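Local coordinates for nisin biosynthesis protein NisC (Lactococcus lactis subsp. lactis, PDB 2G0D) that catalyses thioether ring formation in nisin maturation, as the zinc-bearing lanthionine cyclase of the lantibiotic pathway, at residues V301-K315 and F337-Y349. Numbering follows the deposited sequence.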
loop_
_atom_site.group_PDB
_atom_site.type_symbol
_atom_site.label_atom_id
_atom_site.label_comp_id
_atom_site.label_asym_id
_atom_site.label_seq_id
_atom_site.Cartn_x
_atom_site.Cartn_y
_atom_site.Cartn_z
ATOM N N VAL A 301 4.931 6.307 18.800
ATOM C CA VAL A 301 3.790 5.405 18.838
ATOM C C VAL A 301 2.555 6.149 19.359
ATOM O O VAL A 301 1.506 6.121 18.719
ATOM C CB VAL A 301 4.063 4.127 19.667
ATOM C CG1 VAL A 301 2.794 3.298 19.782
ATOM C CG2 VAL A 301 5.159 3.280 19.012
ATOM N N ASP A 302 2.699 6.841 20.492
ATOM C CA ASP A 302 1.600 7.640 21.060
ATOM C C ASP A 302 1.091 8.722 20.065
ATOM O O ASP A 302 -0.113 8.960 19.972
ATOM C CB ASP A 302 1.990 8.247 22.443
ATOM C CG ASP A 302 2.211 7.168 23.538
ATOM O OD1 ASP A 302 1.871 5.980 23.294
ATOM O OD2 ASP A 302 2.734 7.499 24.648
ATOM N N LYS A 303 1.999 9.349 19.316
ATOM C CA LYS A 303 1.580 10.336 18.312
ATOM C C LYS A 303 0.805 9.653 17.196
ATOM O O LYS A 303 -0.231 10.162 16.774
ATOM C CB LYS A 303 2.756 11.071 17.695
ATOM C CG LYS A 303 2.300 12.285 16.887
ATOM C CD LYS A 303 3.400 13.304 16.678
ATOM C CE LYS A 303 2.885 14.454 15.835
ATOM N NZ LYS A 303 3.752 15.632 15.878
ATOM N N ALA A 304 1.296 8.497 16.735
ATOM C CA ALA A 304 0.597 7.750 15.680
ATOM C C ALA A 304 -0.897 7.634 16.002
ATOM O O ALA A 304 -1.733 7.876 15.149
ATOM C CB ALA A 304 1.230 6.363 15.462
ATOM N N GLU A 305 -1.227 7.288 17.245
ATOM C CA GLU A 305 -2.623 7.114 17.627
ATOM C C GLU A 305 -3.407 8.408 17.583
ATOM O O GLU A 305 -4.559 8.431 17.155
ATOM C CB GLU A 305 -2.718 6.542 19.027
ATOM C CG GLU A 305 -2.336 5.115 19.090
ATOM C CD GLU A 305 -2.947 4.458 20.294
ATOM O OE1 GLU A 305 -4.173 4.151 20.252
ATOM O OE2 GLU A 305 -2.196 4.274 21.270
ATOM N N LYS A 306 -2.775 9.477 18.050
ATOM C CA LYS A 306 -3.399 10.794 18.083
ATOM C C LYS A 306 -3.692 11.258 16.654
ATOM O O LYS A 306 -4.776 11.756 16.386
ATOM C CB LYS A 306 -2.507 11.807 18.835
ATOM C CG LYS A 306 -2.397 11.560 20.350
ATOM C CD LYS A 306 -1.762 12.766 21.043
ATOM C CE LYS A 306 -1.370 12.514 22.489
ATOM N NZ LYS A 306 -2.266 11.587 23.245
ATOM N N ILE A 307 -2.728 11.067 15.752
ATOM C CA ILE A 307 -2.870 11.409 14.334
ATOM C C ILE A 307 -4.049 10.659 13.690
ATOM O O ILE A 307 -4.844 11.251 12.966
ATOM C CB ILE A 307 -1.599 11.061 13.515
ATOM C CG1 ILE A 307 -0.394 11.909 13.955
ATOM C CG2 ILE A 307 -1.840 11.286 11.992
ATOM C CD1 ILE A 307 0.934 11.410 13.312
ATOM N N LEU A 308 -4.154 9.354 13.946
ATOM C CA LEU A 308 -5.196 8.568 13.300
ATOM C C LEU A 308 -6.547 8.957 13.900
ATOM O O LEU A 308 -7.548 9.052 13.197
ATOM C CB LEU A 308 -4.949 7.058 13.466
ATOM C CG LEU A 308 -6.024 6.133 12.844
ATOM C CD1 LEU A 308 -6.237 6.446 11.352
ATOM C CD2 LEU A 308 -5.687 4.658 13.065
ATOM N N GLU A 309 -6.550 9.171 15.207
ATOM C CA GLU A 309 -7.777 9.467 15.939
ATOM C C GLU A 309 -8.353 10.799 15.456
ATOM O O GLU A 309 -9.561 10.915 15.261
ATOM C CB GLU A 309 -7.508 9.465 17.442
ATOM C CG GLU A 309 -8.731 9.308 18.280
ATOM C CD GLU A 309 -8.435 9.221 19.788
ATOM O OE1 GLU A 309 -7.280 9.493 20.232
ATOM O OE2 GLU A 309 -9.382 8.863 20.523
ATOM N N SER A 310 -7.467 11.762 15.211
ATOM C CA SER A 310 -7.830 13.058 14.649
ATOM C C SER A 310 -8.504 12.896 13.309
ATOM O O SER A 310 -9.493 13.568 13.028
ATOM C CB SER A 310 -6.589 13.932 14.448
ATOM O OG SER A 310 -6.968 15.273 14.255
ATOM N N ALA A 311 -7.943 12.028 12.478
ATOM C CA ALA A 311 -8.479 11.760 11.143
ATOM C C ALA A 311 -9.805 11.006 11.187
ATOM O O ALA A 311 -10.692 11.290 10.409
ATOM C CB ALA A 311 -7.470 11.004 10.316
ATOM N N MET A 312 -9.946 10.065 12.110
ATOM C CA MET A 312 -11.214 9.359 12.285
ATOM C C MET A 312 -12.327 10.322 12.700
ATOM O O MET A 312 -13.410 10.316 12.122
ATOM C CB MET A 312 -11.061 8.206 13.282
ATOM C CG MET A 312 -10.117 7.069 12.795
ATOM S SD MET A 312 -10.476 6.488 11.109
ATOM C CE MET A 312 -12.183 5.928 11.296
ATOM N N GLN A 313 -12.034 11.180 13.667
ATOM C CA GLN A 313 -12.960 12.219 14.088
ATOM C C GLN A 313 -13.366 13.120 12.932
ATOM O O GLN A 313 -14.529 13.501 12.847
ATOM C CB GLN A 313 -12.355 13.059 15.221
ATOM C CG GLN A 313 -12.319 12.347 16.576
ATOM C CD GLN A 313 -11.351 12.993 17.576
ATOM O OE1 GLN A 313 -10.735 14.022 17.279
ATOM N NE2 GLN A 313 -11.206 12.383 18.759
ATOM N N ARG A 314 -12.403 13.434 12.057
ATOM C CA ARG A 314 -12.536 14.480 11.013
ATOM C C ARG A 314 -13.052 13.971 9.647
ATOM O O ARG A 314 -13.981 14.538 9.082
ATOM C CB ARG A 314 -11.178 15.191 10.840
ATOM C CG ARG A 314 -11.147 16.405 9.898
ATOM C CD ARG A 314 -9.747 16.999 9.797
ATOM N NE ARG A 314 -8.750 15.942 9.584
ATOM C CZ ARG A 314 -7.792 15.613 10.457
ATOM N NH1 ARG A 314 -7.630 16.281 11.607
ATOM N NH2 ARG A 314 -6.977 14.639 10.158
ATOM N N LYS A 315 -12.438 12.902 9.133
ATOM C CA LYS A 315 -12.792 12.292 7.844
ATOM C C LYS A 315 -12.770 13.305 6.695
ATOM O O LYS A 315 -13.652 13.329 5.855
ATOM C CB LYS A 315 -14.149 11.556 7.888
ATOM C CG LYS A 315 -14.383 10.682 9.103
ATOM C CD LYS A 315 -15.576 9.787 8.900
ATOM C CE LYS A 315 -16.542 9.876 10.029
ATOM N NZ LYS A 315 -15.982 9.492 11.334
ATOM N N PHE A 337 -3.865 -0.826 13.809
ATOM C CA PHE A 337 -3.531 -0.246 15.129
ATOM C C PHE A 337 -3.995 -1.093 16.318
ATOM O O PHE A 337 -3.224 -1.346 17.249
ATOM C CB PHE A 337 -4.112 1.148 15.275
ATOM C CG PHE A 337 -3.232 2.232 14.768
ATOM C CD1 PHE A 337 -3.010 2.399 13.393
ATOM C CD2 PHE A 337 -2.625 3.121 15.667
ATOM C CE1 PHE A 337 -2.186 3.428 12.931
ATOM C CE2 PHE A 337 -1.813 4.146 15.216
ATOM C CZ PHE A 337 -1.598 4.313 13.849
ATOM N N LYS A 338 -5.259 -1.526 16.287
ATOM C CA LYS A 338 -5.837 -2.317 17.377
ATOM C C LYS A 338 -5.119 -3.664 17.537
ATOM O O LYS A 338 -4.790 -4.065 18.641
ATOM C CB LYS A 338 -7.332 -2.540 17.131
ATOM C CG LYS A 338 -8.039 -3.229 18.280
ATOM C CD LYS A 338 -9.470 -3.572 17.945
ATOM C CE LYS A 338 -10.128 -4.277 19.123
ATOM N NZ LYS A 338 -10.365 -3.335 20.257
ATOM N N ARG A 339 -4.887 -4.345 16.412
ATOM C CA ARG A 339 -4.123 -5.585 16.351
ATOM C C ARG A 339 -2.712 -5.451 16.965
ATOM O O ARG A 339 -2.276 -6.345 17.678
ATOM C CB ARG A 339 -4.001 -6.048 14.886
ATOM C CG ARG A 339 -3.491 -7.495 14.702
ATOM C CD ARG A 339 -4.169 -8.182 13.485
ATOM N NE ARG A 339 -4.038 -7.272 12.394
ATOM C CZ ARG A 339 -5.012 -6.540 11.865
ATOM N NH1 ARG A 339 -6.284 -6.649 12.242
ATOM N NH2 ARG A 339 -4.676 -5.693 10.929
ATOM N N LEU A 340 -1.989 -4.364 16.669
ATOM C CA LEU A 340 -0.596 -4.253 17.155
ATOM C C LEU A 340 -0.488 -3.695 18.591
ATOM O O LEU A 340 0.377 -4.114 19.353
ATOM C CB LEU A 340 0.283 -3.447 16.192
ATOM C CG LEU A 340 0.483 -3.994 14.758
ATOM C CD1 LEU A 340 1.391 -3.088 13.947
ATOM C CD2 LEU A 340 0.996 -5.433 14.743
ATOM N N LEU A 341 -1.399 -2.789 18.947
ATOM C CA LEU A 341 -1.337 -2.019 20.198
ATOM C C LEU A 341 -2.378 -2.443 21.234
ATOM O O LEU A 341 -2.279 -2.089 22.416
ATOM C CB LEU A 341 -1.471 -0.519 19.885
ATOM C CG LEU A 341 -0.438 0.077 18.901
ATOM C CD1 LEU A 341 -0.537 1.606 18.843
ATOM C CD2 LEU A 341 0.969 -0.303 19.290
ATOM N N ASN A 342 -3.379 -3.204 20.799
ATOM C CA ASN A 342 -4.504 -3.535 21.660
ATOM C C ASN A 342 -5.183 -2.279 22.174
ATOM O O ASN A 342 -5.701 -2.246 23.284
ATOM C CB ASN A 342 -4.074 -4.442 22.816
ATOM C CG ASN A 342 -3.448 -5.730 22.328
ATOM O OD1 ASN A 342 -2.295 -6.053 22.672
ATOM N ND2 ASN A 342 -4.190 -6.469 21.503
ATOM N N THR A 343 -5.174 -1.240 21.345
ATOM C CA THR A 343 -5.857 -0.002 21.682
ATOM C C THR A 343 -7.354 -0.140 21.432
ATOM O O THR A 343 -7.760 -0.828 20.508
ATOM C CB THR A 343 -5.292 1.198 20.896
ATOM O OG1 THR A 343 -6.045 2.362 21.226
ATOM C CG2 THR A 343 -5.379 0.973 19.365
ATOM N N LYS A 344 -8.159 0.531 22.255
ATOM C CA LYS A 344 -9.616 0.526 22.131
ATOM C C LYS A 344 -10.119 1.833 21.522
ATOM O O LYS A 344 -11.320 1.997 21.292
ATOM C CB LYS A 344 -10.275 0.295 23.506
ATOM C CG LYS A 344 -10.173 -1.153 24.008
ATOM C CD LYS A 344 -10.813 -1.331 25.396
ATOM C CE LYS A 344 -12.343 -1.534 25.311
ATOM N NZ LYS A 344 -12.996 -1.826 26.646
ATOM N N LYS A 345 -9.191 2.742 21.233
ATOM C CA LYS A 345 -9.497 4.073 20.655
ATOM C C LYS A 345 -10.375 4.113 19.400
ATOM O O LYS A 345 -11.059 5.105 19.155
ATOM C CB LYS A 345 -8.192 4.812 20.344
ATOM C CG LYS A 345 -7.511 5.366 21.575
ATOM C CD LYS A 345 -6.251 6.145 21.218
ATOM C CE LYS A 345 -5.409 6.362 22.472
ATOM N NZ LYS A 345 -5.214 5.041 23.183
ATOM N N PHE A 346 -10.344 3.060 18.592
ATOM C CA PHE A 346 -11.005 3.102 17.290
ATOM C C PHE A 346 -12.185 2.143 17.243
ATOM O O PHE A 346 -12.729 1.826 16.159
ATOM C CB PHE A 346 -9.974 2.817 16.182
ATOM C CG PHE A 346 -8.714 3.636 16.330
ATOM C CD1 PHE A 346 -8.740 5.022 16.122
ATOM C CD2 PHE A 346 -7.531 3.045 16.741
ATOM C CE1 PHE A 346 -7.602 5.803 16.283
ATOM C CE2 PHE A 346 -6.364 3.829 16.904
ATOM C CZ PHE A 346 -6.409 5.205 16.685
ATOM N N ASP A 347 -12.549 1.660 18.430
ATOM C CA ASP A 347 -13.570 0.636 18.588
ATOM C C ASP A 347 -14.933 1.064 18.085
ATOM O O ASP A 347 -15.617 0.292 17.419
ATOM C CB ASP A 347 -13.644 0.172 20.033
ATOM C CG ASP A 347 -12.565 -0.838 20.364
ATOM O OD1 ASP A 347 -11.766 -1.214 19.457
ATOM O OD2 ASP A 347 -12.500 -1.239 21.538
ATOM N N SER A 348 -15.297 2.305 18.372
ATOM C CA SER A 348 -16.579 2.849 17.959
ATOM C C SER A 348 -16.709 3.002 16.451
ATOM O O SER A 348 -17.736 2.651 15.877
ATOM C CB SER A 348 -16.820 4.181 18.661
ATOM O OG SER A 348 -17.230 3.899 19.983
ATOM N N TYR A 349 -15.673 3.543 15.823
ATOM C CA TYR A 349 -15.627 3.648 14.374
ATOM C C TYR A 349 -15.693 2.293 13.707
ATOM O O TYR A 349 -16.412 2.118 12.722
ATOM C CB TYR A 349 -14.355 4.341 13.938
ATOM C CG TYR A 349 -14.146 5.687 14.594
ATOM C CD1 TYR A 349 -14.930 6.797 14.235
ATOM C CD2 TYR A 349 -13.153 5.861 15.557
ATOM C CE1 TYR A 349 -14.724 8.050 14.825
ATOM C CE2 TYR A 349 -12.930 7.118 16.154
ATOM C CZ TYR A 349 -13.726 8.194 15.784
ATOM O OH TYR A 349 -13.511 9.407 16.373
#
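Leu308 turns its CG anti to the backbone N (chi1 179°), which carries CD2 into the corner between the rings of Phe337 and Phe346, while Glu305, its CG beside the backbone N (chi1 -73°), stretches out to Thr343 and Lys345. In the alpha toroid of the LanC fold, helix 298-314 packs here on the end of helix 327-341, to which it runs nearly antiparallel, and on the loop and the start of helix 347-355 that follow; the axes of the two helical segments stay 12.3 Å apart, and large side chains bridge the gap. Leu308 CD2 makes a CH-pi contact over a face of each phenylalanine, 3.8 Å from the centroid of the Phe337 ring and 3.9 Å from that of Phe346. The Phe337 ring also puts its edge to the backbone of Ala304 and Glu305. The other face of Phe346 is covered by CB of its own neighbour Lys345, so the ring lies between two aliphatic groups, which limit its tilt, with Glu309 CA and Glu305 O at its edge. Cys334 of helix 327-341 packs on Phe346 as well.

At the Val301 end the contact is apolar: Val301 CG1 lies 3.9 Å from Leu341 CD1. At the opposite end, Met312 lays its CB over the Tyr349 ring, 3.7 Å from the centroid. Its bent chain keeps SD above the same ring in a more distant Met-aromatic contact. Lys315 NZ comes back to bond Met312 O at 2.8 Å.

The polar grip is on the buried Glu305. Lys345 crosses it at about a right angle and forms a salt bridge with a weak hydrogen bond, and Thr343, whose OG1 also accepts from Lys345 N in an ST turn, gives its hydroxyl proton to Glu305 OE1 at 2.8 Å, on the syn side and 17° out of the carboxylate plane.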